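Local coordinates for hypothetical protein CG14615-PA (Drosophila melanogaster, PDB 1SQH), which is uncharacterised but may act as an acyltransferase, possibly on glycine, at residues 152-163 with 261-272. Sequence-based numbering, arbitrary orientation.
Sequences CFGMVLSHEDAF and ARGEEITLTAWI
With CG trans to the main-chain nitrogen (chi1 180°), the His159 ring reaches into the loop between helix 248-263 and strand 268-273; Phe163, one helical turn on, puts its CG in the same trans position and meets Arg262. Both residues follow an antiparallel beta ladder in which strand 147-157 pairs with 268-273, the latter part of the FR47-like region and consistent with a GNAT-type acetyltransferase fold, and at the far side with 289-299. In the ladder Phe153, Met155 and Leu157 are the hydrogen-bonded partners of Ile272, Ala270 and Leu268, with Met155 N 2.9 Å from Ala270 O. Gly154 faces Trp271, and its CA sits over the six-membered ring, 3.9 Å from the centroid. On the opposite face of the sheet the bent selenomethionine chain of Met155 crosses Ile272 at about a right angle, CE pressing on CG1 at a tight 3.3 Å.

Beyond the strand, Ser158 caps the short helix by accepting from Asp161 N. His159 NE2 then gives its hydrogen to Ala261 O at 2.6 Å, on a carbonyl lone pair though 28° out of the ring plane, and makes a weak bond to Glu264 O. Glu265 CG lies over the centre of one ring face, 4.1 Å from the centroid, while His159 ND1 meets a water. Replacing His159 with alanine is likely to leave Ala261 O and Glu264 O without this shared donor and to open a gap beneath Glu265. Nearby, Ala162 CB rests against both Ala261 CB and Leu268 CD2. Arg262 lays its guanidinium nearly flat on the Phe163 ring, planes 16° apart, and the same group reaches back edge-on to the backbone: NE at 2.8 Å and NH2 at 3.0 Å both grip Phe163 O.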
loop_
_atom_site.group_PDB
_atom_site.type_symbol
_atom_site.label_atom_id
_atom_site.label_comp_id
_atom_site.label_asym_id
_atom_site.label_seq_id
_atom_site.Cartn_x
_atom_site.Cartn_y
_atom_site.Cartn_z
ATOM N N CYS A 152 -2.735 -9.293 7.610
ATOM C CA CYS A 152 -2.986 -7.872 7.757
ATOM C C CYS A 152 -4.480 -7.573 7.666
ATOM O O CYS A 152 -5.200 -8.195 6.882
ATOM C CB CYS A 152 -2.228 -7.102 6.675
ATOM S SG CYS A 152 -0.445 -7.412 6.704
ATOM N N PHE A 153 -4.952 -6.644 8.495
ATOM C CA PHE A 153 -6.358 -6.267 8.456
ATOM C C PHE A 153 -6.507 -5.033 7.577
ATOM O O PHE A 153 -5.733 -4.070 7.699
ATOM C CB PHE A 153 -6.911 -5.927 9.854
ATOM C CG PHE A 153 -6.959 -7.092 10.812
ATOM C CD1 PHE A 153 -7.044 -8.407 10.349
ATOM C CD2 PHE A 153 -6.948 -6.867 12.193
ATOM C CE1 PHE A 153 -7.115 -9.479 11.246
ATOM C CE2 PHE A 153 -7.020 -7.930 13.098
ATOM C CZ PHE A 153 -7.103 -9.239 12.617
ATOM N N GLY A 154 -7.485 -5.078 6.680
ATOM C CA GLY A 154 -7.766 -3.936 5.834
ATOM C C GLY A 154 -8.858 -3.137 6.543
ATOM O O GLY A 154 -10.032 -3.530 6.504
HETATM N N MSE A 155 -8.485 -2.039 7.203
HETATM C CA MSE A 155 -9.452 -1.199 7.925
HETATM C C MSE A 155 -10.023 -0.140 6.984
HETATM O O MSE A 155 -9.279 0.475 6.217
HETATM C CB MSE A 155 -8.788 -0.520 9.130
HETATM C CG MSE A 155 -9.451 -0.871 10.474
HETATM SE SE MSE A 155 -9.103 -2.735 10.876
HETATM C CE MSE A 155 -7.274 -2.713 10.237
ATOM N N VAL A 156 -11.341 0.071 7.053
ATOM C CA VAL A 156 -12.029 1.015 6.162
ATOM C C VAL A 156 -12.896 2.075 6.845
ATOM O O VAL A 156 -13.629 1.792 7.799
ATOM C CB VAL A 156 -12.921 0.249 5.141
ATOM C CG1 VAL A 156 -13.624 1.220 4.201
ATOM C CG2 VAL A 156 -12.076 -0.730 4.342
ATOM N N LEU A 157 -12.806 3.297 6.329
ATOM C CA LEU A 157 -13.585 4.423 6.842
ATOM C C LEU A 157 -14.128 5.168 5.630
ATOM O O LEU A 157 -13.360 5.557 4.740
ATOM C CB LEU A 157 -12.700 5.351 7.672
ATOM C CG LEU A 157 -13.375 6.591 8.271
ATOM C CD1 LEU A 157 -14.286 6.208 9.442
ATOM C CD2 LEU A 157 -12.274 7.541 8.742
ATOM N N SER A 158 -15.448 5.356 5.585
ATOM C CA SER A 158 -16.062 6.036 4.450
ATOM C C SER A 158 -15.502 7.442 4.262
ATOM O O SER A 158 -14.955 8.046 5.184
ATOM C CB SER A 158 -17.585 6.095 4.614
ATOM O OG SER A 158 -17.960 7.011 5.633
ATOM N N HIS A 159 -15.624 7.956 3.050
ATOM C CA HIS A 159 -15.130 9.285 2.770
ATOM C C HIS A 159 -15.934 10.298 3.590
ATOM O O HIS A 159 -15.353 11.172 4.243
ATOM C CB HIS A 159 -15.226 9.581 1.268
ATOM C CG HIS A 159 -14.744 10.944 0.900
ATOM N ND1 HIS A 159 -15.598 12.010 0.717
ATOM C CD2 HIS A 159 -13.493 11.429 0.725
ATOM C CE1 HIS A 159 -14.893 13.093 0.443
ATOM N NE2 HIS A 159 -13.612 12.765 0.444
ATOM N N GLU A 160 -17.263 10.168 3.571
ATOM C CA GLU A 160 -18.133 11.068 4.327
ATOM C C GLU A 160 -17.687 11.123 5.788
ATOM O O GLU A 160 -17.555 12.202 6.374
ATOM C CB GLU A 160 -19.593 10.602 4.289
ATOM C CG GLU A 160 -20.154 10.301 2.918
ATOM C CD GLU A 160 -19.981 8.835 2.532
ATOM O OE1 GLU A 160 -18.820 8.385 2.438
ATOM O OE2 GLU A 160 -21.009 8.140 2.337
ATOM N N ASP A 161 -17.459 9.958 6.386
ATOM C CA ASP A 161 -17.031 9.938 7.775
ATOM C C ASP A 161 -15.685 10.611 7.939
ATOM O O ASP A 161 -15.503 11.410 8.855
ATOM C CB ASP A 161 -16.971 8.509 8.314
ATOM C CG ASP A 161 -18.347 7.958 8.627
ATOM O OD1 ASP A 161 -19.271 8.778 8.869
ATOM O OD2 ASP A 161 -18.503 6.714 8.649
ATOM N N ALA A 162 -14.746 10.295 7.052
ATOM C CA ALA A 162 -13.423 10.895 7.114
ATOM C C ALA A 162 -13.519 12.408 6.905
ATOM O O ALA A 162 -12.858 13.187 7.595
ATOM C CB ALA A 162 -12.513 10.275 6.055
ATOM N N PHE A 163 -14.361 12.817 5.962
ATOM C CA PHE A 163 -14.542 14.236 5.644
ATOM C C PHE A 163 -15.035 15.059 6.829
ATOM O O PHE A 163 -14.557 16.171 7.058
ATOM C CB PHE A 163 -15.529 14.386 4.479
ATOM C CG PHE A 163 -15.657 15.799 3.962
ATOM C CD1 PHE A 163 -16.428 16.741 4.638
ATOM C CD2 PHE A 163 -14.996 16.188 2.797
ATOM C CE1 PHE A 163 -16.538 18.049 4.157
ATOM C CE2 PHE A 163 -15.101 17.491 2.311
ATOM C CZ PHE A 163 -15.873 18.424 2.991
ATOM N N ALA A 261 -9.304 13.059 3.056
ATOM C CA ALA A 261 -10.692 13.117 2.604
ATOM C C ALA A 261 -11.113 14.483 2.078
ATOM O O ALA A 261 -11.959 14.579 1.192
ATOM C CB ALA A 261 -11.630 12.684 3.735
ATOM N N ARG A 262 -10.520 15.543 2.604
ATOM C CA ARG A 262 -10.913 16.861 2.140
ATOM C C ARG A 262 -10.099 17.323 0.942
ATOM O O ARG A 262 -10.418 18.328 0.317
ATOM C CB ARG A 262 -10.815 17.866 3.283
ATOM C CG ARG A 262 -11.726 17.510 4.435
ATOM C CD ARG A 262 -12.253 18.753 5.097
ATOM N NE ARG A 262 -13.224 18.459 6.148
ATOM C CZ ARG A 262 -13.900 19.397 6.805
ATOM N NH1 ARG A 262 -13.705 20.681 6.514
ATOM N NH2 ARG A 262 -14.764 19.058 7.749
ATOM N N GLY A 263 -9.052 16.574 0.620
ATOM C CA GLY A 263 -8.221 16.927 -0.511
ATOM C C GLY A 263 -8.555 16.060 -1.708
ATOM O O GLY A 263 -8.227 16.402 -2.840
ATOM N N GLU A 264 -9.201 14.925 -1.471
ATOM C CA GLU A 264 -9.558 14.053 -2.577
ATOM C C GLU A 264 -10.703 13.158 -2.156
ATOM O O GLU A 264 -10.922 12.917 -0.958
ATOM C CB GLU A 264 -8.342 13.215 -3.028
ATOM C CG GLU A 264 -7.944 12.073 -2.080
ATOM C CD GLU A 264 -6.552 11.502 -2.375
ATOM O OE1 GLU A 264 -5.585 11.866 -1.668
ATOM O OE2 GLU A 264 -6.427 10.693 -3.320
ATOM N N GLU A 265 -11.448 12.668 -3.138
ATOM C CA GLU A 265 -12.568 11.809 -2.834
ATOM C C GLU A 265 -12.266 10.317 -2.919
ATOM O O GLU A 265 -12.286 9.735 -3.992
ATOM C CB GLU A 265 -13.757 12.120 -3.739
ATOM C CG GLU A 265 -15.007 11.333 -3.335
ATOM C CD GLU A 265 -16.193 11.561 -4.259
ATOM O OE1 GLU A 265 -16.128 11.132 -5.433
ATOM O OE2 GLU A 265 -17.194 12.169 -3.808
ATOM N N ILE A 266 -11.962 9.714 -1.780
ATOM C CA ILE A 266 -11.741 8.279 -1.716
ATOM C C ILE A 266 -12.003 7.783 -0.313
ATOM O O ILE A 266 -12.048 8.551 0.646
ATOM C CB ILE A 266 -10.308 7.835 -2.110
ATOM C CG1 ILE A 266 -9.293 8.887 -1.693
ATOM C CG2 ILE A 266 -10.258 7.476 -3.580
ATOM C CD1 ILE A 266 -9.076 8.967 -0.211
ATOM N N THR A 267 -12.205 6.480 -0.216
ATOM C CA THR A 267 -12.432 5.828 1.058
ATOM C C THR A 267 -11.090 5.846 1.779
ATOM O O THR A 267 -10.052 5.606 1.161
ATOM C CB THR A 267 -12.813 4.371 0.828
ATOM O OG1 THR A 267 -13.787 4.310 -0.217
ATOM C CG2 THR A 267 -13.356 3.748 2.099
ATOM N N LEU A 268 -11.091 6.150 3.067
ATOM C CA LEU A 268 -9.846 6.115 3.803
ATOM C C LEU A 268 -9.661 4.662 4.247
ATOM O O LEU A 268 -10.641 3.978 4.553
ATOM C CB LEU A 268 -9.920 7.027 5.026
ATOM C CG LEU A 268 -9.422 8.460 4.854
ATOM C CD1 LEU A 268 -7.917 8.411 4.630
ATOM C CD2 LEU A 268 -10.134 9.162 3.685
ATOM N N THR A 269 -8.421 4.180 4.272
ATOM C CA THR A 269 -8.180 2.808 4.712
ATOM C C THR A 269 -6.813 2.738 5.346
ATOM O O THR A 269 -6.065 3.715 5.331
ATOM C CB THR A 269 -8.192 1.794 3.545
ATOM O OG1 THR A 269 -7.103 2.083 2.661
ATOM C CG2 THR A 269 -9.506 1.856 2.768
ATOM N N ALA A 270 -6.490 1.579 5.905
ATOM C CA ALA A 270 -5.184 1.366 6.517
ATOM C C ALA A 270 -4.924 -0.123 6.614
ATOM O O ALA A 270 -5.830 -0.910 6.916
ATOM C CB ALA A 270 -5.130 1.992 7.903
ATOM N N TRP A 271 -3.684 -0.503 6.332
ATOM C CA TRP A 271 -3.260 -1.889 6.416
ATOM C C TRP A 271 -2.443 -2.045 7.694
ATOM O O TRP A 271 -1.411 -1.403 7.851
ATOM C CB TRP A 271 -2.389 -2.247 5.216
ATOM C CG TRP A 271 -3.163 -2.619 3.985
ATOM C CD1 TRP A 271 -3.149 -1.976 2.779
ATOM C CD2 TRP A 271 -4.004 -3.765 3.823
ATOM N NE1 TRP A 271 -3.924 -2.659 1.867
ATOM C CE2 TRP A 271 -4.462 -3.761 2.485
ATOM C CE3 TRP A 271 -4.412 -4.799 4.678
ATOM C CZ2 TRP A 271 -5.311 -4.758 1.981
ATOM C CZ3 TRP A 271 -5.254 -5.786 4.179
ATOM C CH2 TRP A 271 -5.693 -5.758 2.839
ATOM N N ILE A 272 -2.900 -2.888 8.613
ATOM C CA ILE A 272 -2.163 -3.093 9.855
ATOM C C ILE A 272 -1.986 -4.576 10.138
ATOM O O ILE A 272 -2.839 -5.394 9.778
ATOM C CB ILE A 272 -2.880 -2.453 11.084
ATOM C CG1 ILE A 272 -4.201 -3.162 11.353
ATOM C CG2 ILE A 272 -3.097 -0.965 10.856
ATOM C CD1 ILE A 272 -4.841 -2.803 12.703
HETATM O O HOH W 1 -15.779 5.878 0.950
HETATM O O HOH W 2 -18.151 11.592 -0.521
#